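Local coordinates for protein arginine decarboxylase (Campylobacter jejuni subsp. jejuni, PDB 3NZP) that probably catalyses the pyridoxal-phosphate-dependent decarboxylation of arginine to agmatine, a step in bacterial polyamine biosynthesis, at residues V21-E26 against I538-K543. Residues are numbered along the deposited sequence; the frame is centred on the assembly and turned at random.
Sequences VCINYE and ISINEK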
ATOM      1  N   VAL B  21      -4.394  11.975  27.626  1.00 64.12           N
ATOM      2  CA  VAL B  21      -4.159  12.925  26.546  1.00 60.78           C
ATOM      3  C   VAL B  21      -5.481  13.581  26.098  1.00 58.05           C
ATOM      4  O   VAL B  21      -6.510  12.909  25.974  1.00 53.65           O
ATOM      5  CB  VAL B  21      -3.464  12.214  25.348  1.00 56.59           C
ATOM      6  CG1 VAL B  21      -4.261  11.002  24.939  1.00 60.81           C
ATOM      7  CG2 VAL B  21      -3.314  13.169  24.173  1.00 52.16           C
ATOM      8  N   CYS B  22      -5.434  14.900  25.882  1.00 60.99           N
ATOM      9  CA  CYS B  22      -6.596  15.696  25.452  1.00 60.44           C
ATOM     10  C   CYS B  22      -6.249  16.662  24.328  1.00 59.10           C
ATOM     11  O   CYS B  22      -5.083  16.842  23.963  1.00 61.33           O
ATOM     12  CB  CYS B  22      -7.138  16.558  26.591  1.00 59.29           C
ATOM     13  SG  CYS B  22      -6.917  15.898  28.222  1.00 61.06           S
ATOM     14  N   ILE B  23      -7.285  17.309  23.810  1.00 53.03           N
ATOM     15  CA  ILE B  23      -7.126  18.287  22.751  1.00 51.92           C
ATOM     16  C   ILE B  23      -6.931  19.630  23.446  1.00 55.98           C
ATOM     17  O   ILE B  23      -7.826  20.119  24.131  1.00 60.99           O
ATOM     18  CB  ILE B  23      -8.382  18.350  21.869  1.00 44.51           C
ATOM     19  CG1 ILE B  23      -8.674  16.972  21.263  1.00 40.02           C
ATOM     20  CG2 ILE B  23      -8.205  19.419  20.821  1.00 44.91           C
ATOM     21  CD1 ILE B  23      -7.518  16.332  20.514  1.00 32.69           C
ATOM     22  N   ASN B  24      -5.757  20.220  23.294  1.00 56.54           N
ATOM     23  CA  ASN B  24      -5.497  21.488  23.945  1.00 54.15           C
ATOM     24  C   ASN B  24      -6.258  22.615  23.261  1.00 51.93           C
ATOM     25  O   ASN B  24      -5.675  23.389  22.507  1.00 60.16           O
ATOM     26  CB  ASN B  24      -4.000  21.791  23.930  1.00 55.18           C
ATOM     27  CG  ASN B  24      -3.619  22.817  24.964  1.00 61.13           C
ATOM     28  OD1 ASN B  24      -3.982  23.985  24.859  1.00 62.68           O
ATOM     29  ND2 ASN B  24      -2.899  22.377  25.993  1.00 69.91           N
ATOM     30  N   TYR B  25      -7.561  22.708  23.510  1.00 49.20           N
ATOM     31  CA  TYR B  25      -8.357  23.755  22.884  1.00 53.18           C
ATOM     32  C   TYR B  25      -9.212  24.527  23.891  1.00 59.65           C
ATOM     33  O   TYR B  25      -8.825  25.613  24.342  1.00 74.44           O
ATOM     34  CB  TYR B  25      -9.237  23.165  21.778  1.00 46.69           C
ATOM     35  CG  TYR B  25     -10.025  24.198  20.992  1.00 47.62           C
ATOM     36  CD1 TYR B  25     -11.288  23.891  20.465  1.00 49.81           C
ATOM     37  CD2 TYR B  25      -9.539  25.498  20.815  1.00 41.35           C
ATOM     38  CE1 TYR B  25     -12.052  24.859  19.795  1.00 49.89           C
ATOM     39  CE2 TYR B  25     -10.294  26.468  20.146  1.00 40.77           C
ATOM     40  CZ  TYR B  25     -11.550  26.145  19.643  1.00 44.45           C
ATOM     41  OH  TYR B  25     -12.306  27.110  19.022  1.00 36.65           O
ATOM     42  N   GLU B  26     -10.377  24.002  24.245  1.00 52.82           N
ATOM     43  CA  GLU B  26     -11.215  24.710  25.207  1.00 55.83           C
ATOM     44  C   GLU B  26     -10.948  24.103  26.572  1.00 55.85           C
ATOM     45  O   GLU B  26      -9.899  24.340  27.167  1.00 57.67           O
ATOM     46  CB  GLU B  26     -12.695  24.552  24.854  1.00 57.03           C
ATOM     47  CG  GLU B  26     -13.468  25.841  24.911  1.00 63.25           C
ATOM     48  CD  GLU B  26     -13.210  26.725  23.702  1.00 67.45           C
ATOM     49  OE1 GLU B  26     -13.803  27.825  23.623  1.00 66.81           O
ATOM     50  OE2 GLU B  26     -12.416  26.318  22.827  1.00 66.51           O
ATOM     51  N   ILE B 538     -15.252  15.159  15.622  1.00 38.34           N
ATOM     52  CA  ILE B 538     -15.447  15.789  16.924  1.00 40.77           C
ATOM     53  C   ILE B 538     -15.331  17.309  16.901  1.00 46.34           C
ATOM     54  O   ILE B 538     -14.278  17.854  16.561  1.00 52.39           O
ATOM     55  CB  ILE B 538     -14.438  15.245  17.950  1.00 35.63           C
ATOM     56  CG1 ILE B 538     -14.445  13.722  17.914  1.00 37.24           C
ATOM     57  CG2 ILE B 538     -14.804  15.708  19.335  1.00 38.54           C
ATOM     58  CD1 ILE B 538     -15.832  13.135  17.996  1.00 29.76           C
ATOM     59  N   SER B 539     -16.415  17.987  17.268  1.00 46.66           N
ATOM     60  CA  SER B 539     -16.433  19.445  17.307  1.00 45.28           C
ATOM     61  C   SER B 539     -16.196  19.910  18.730  1.00 43.24           C
ATOM     62  O   SER B 539     -16.685  19.305  19.676  1.00 47.67           O
ATOM     63  CB  SER B 539     -17.775  19.972  16.818  1.00 44.50           C
ATOM     64  OG  SER B 539     -17.736  21.383  16.716  1.00 58.10           O
ATOM     65  N   ILE B 540     -15.456  20.993  18.894  1.00 44.65           N
ATOM     66  CA  ILE B 540     -15.170  21.476  20.233  1.00 44.90           C
ATOM     67  C   ILE B 540     -15.462  22.964  20.370  1.00 53.82           C
ATOM     68  O   ILE B 540     -15.190  23.745  19.453  1.00 62.65           O
ATOM     69  CB  ILE B 540     -13.690  21.222  20.580  1.00 38.16           C
ATOM     70  CG1 ILE B 540     -13.316  19.761  20.316  1.00 40.15           C
ATOM     71  CG2 ILE B 540     -13.446  21.514  22.031  1.00 37.17           C
ATOM     72  CD1 ILE B 540     -11.854  19.440  20.613  1.00 32.03           C
ATOM     73  N   ASN B 541     -16.020  23.360  21.512  1.00 58.31           N
ATOM     74  CA  ASN B 541     -16.324  24.774  21.772  1.00 63.15           C
ATOM     75  C   ASN B 541     -16.209  25.068  23.266  1.00 64.76           C
ATOM     76  O   ASN B 541     -15.708  24.237  24.027  1.00 65.56           O
ATOM     77  CB  ASN B 541     -17.723  25.131  21.265  1.00 54.68           C
ATOM     78  CG  ASN B 541     -18.820  24.451  22.051  1.00 65.60           C
ATOM     79  OD1 ASN B 541     -18.579  23.473  22.761  1.00 66.74           O
ATOM     80  ND2 ASN B 541     -20.043  24.958  21.917  1.00 69.75           N
ATOM     81  N   GLU B 542     -16.664  26.247  23.684  1.00 68.61           N
ATOM     82  CA  GLU B 542     -16.584  26.637  25.092  1.00 70.12           C
ATOM     83  C   GLU B 542     -17.454  25.769  26.000  1.00 68.88           C
ATOM     84  O   GLU B 542     -17.174  25.640  27.193  1.00 67.20           O
ATOM     85  CB  GLU B 542     -16.964  28.116  25.260  1.00 75.95           C
ATOM     86  CG  GLU B 542     -18.376  28.470  24.791  1.00 88.70           C
ATOM     87  CD  GLU B 542     -18.443  28.889  23.330  1.00 96.54           C
ATOM     88  OE1 GLU B 542     -17.929  29.982  23.000  1.00105.52           O
ATOM     89  OE2 GLU B 542     -19.010  28.132  22.513  1.00102.42           O
ATOM     90  N   LYS B 543     -18.501  25.177  25.429  1.00 69.80           N
ATOM     91  CA  LYS B 543     -19.434  24.317  26.168  1.00 70.77           C
ATOM     92  C   LYS B 543     -18.848  22.918  26.366  1.00 69.79           C
ATOM     93  O   LYS B 543     -19.188  22.217  27.317  1.00 58.41           O
ATOM     94  CB  LYS B 543     -20.758  24.194  25.398  1.00 71.98           C
ATOM     95  CG  LYS B 543     -21.285  25.499  24.823  1.00 74.16           C
ATOM     96  CD  LYS B 543     -21.639  26.493  25.917  1.00 83.29           C
ATOM     97  CE  LYS B 543     -21.994  27.862  25.343  1.00 82.14           C
ATOM     98  NZ  LYS B 543     -23.083  27.799  24.325  1.00 83.59           N
TER
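I540 carries the apolar part, touching I23 with one branch and Y25 with the other. Its extended CG1 arm (chi2 179°) brings CD1 to 3.7 Å from I23 CG2, and CB of I23 lies almost as close; P29 also packs on I540. The second branch, I540 CG2, meets Y25 CD1 at 3.6 Å. I540 CB sits in the plane of the tyrosine ring, so the isoleucine borders an edge, and I540 O approaches the same rim, 3.3 Å from Y25 CE1. The ring also stacks with H53. The contact joins two sheets: 21-23 pairs antiparallel with 14-16 in a small N-terminal hairpin, whereas 534-540 runs antiparallel to 545-551 in the mixed sheet apart from the TIM-type barrel, and N541 to K543 belong to the loop that leads on to strand 545-551. An inverse gamma turn centred on N24 follows the first strand and leads into Y25 and E26. E26 and E542 meet without a hydrogen bond, E26 OE1 facing E542 N at a poor angle. The modelled position of the E26 side chain is doubtful; as placed, its like charge near that of E542 would probably be mildly unfavourable. N541 turns away, its OD1 accepting a hydrogen bond from G544 N.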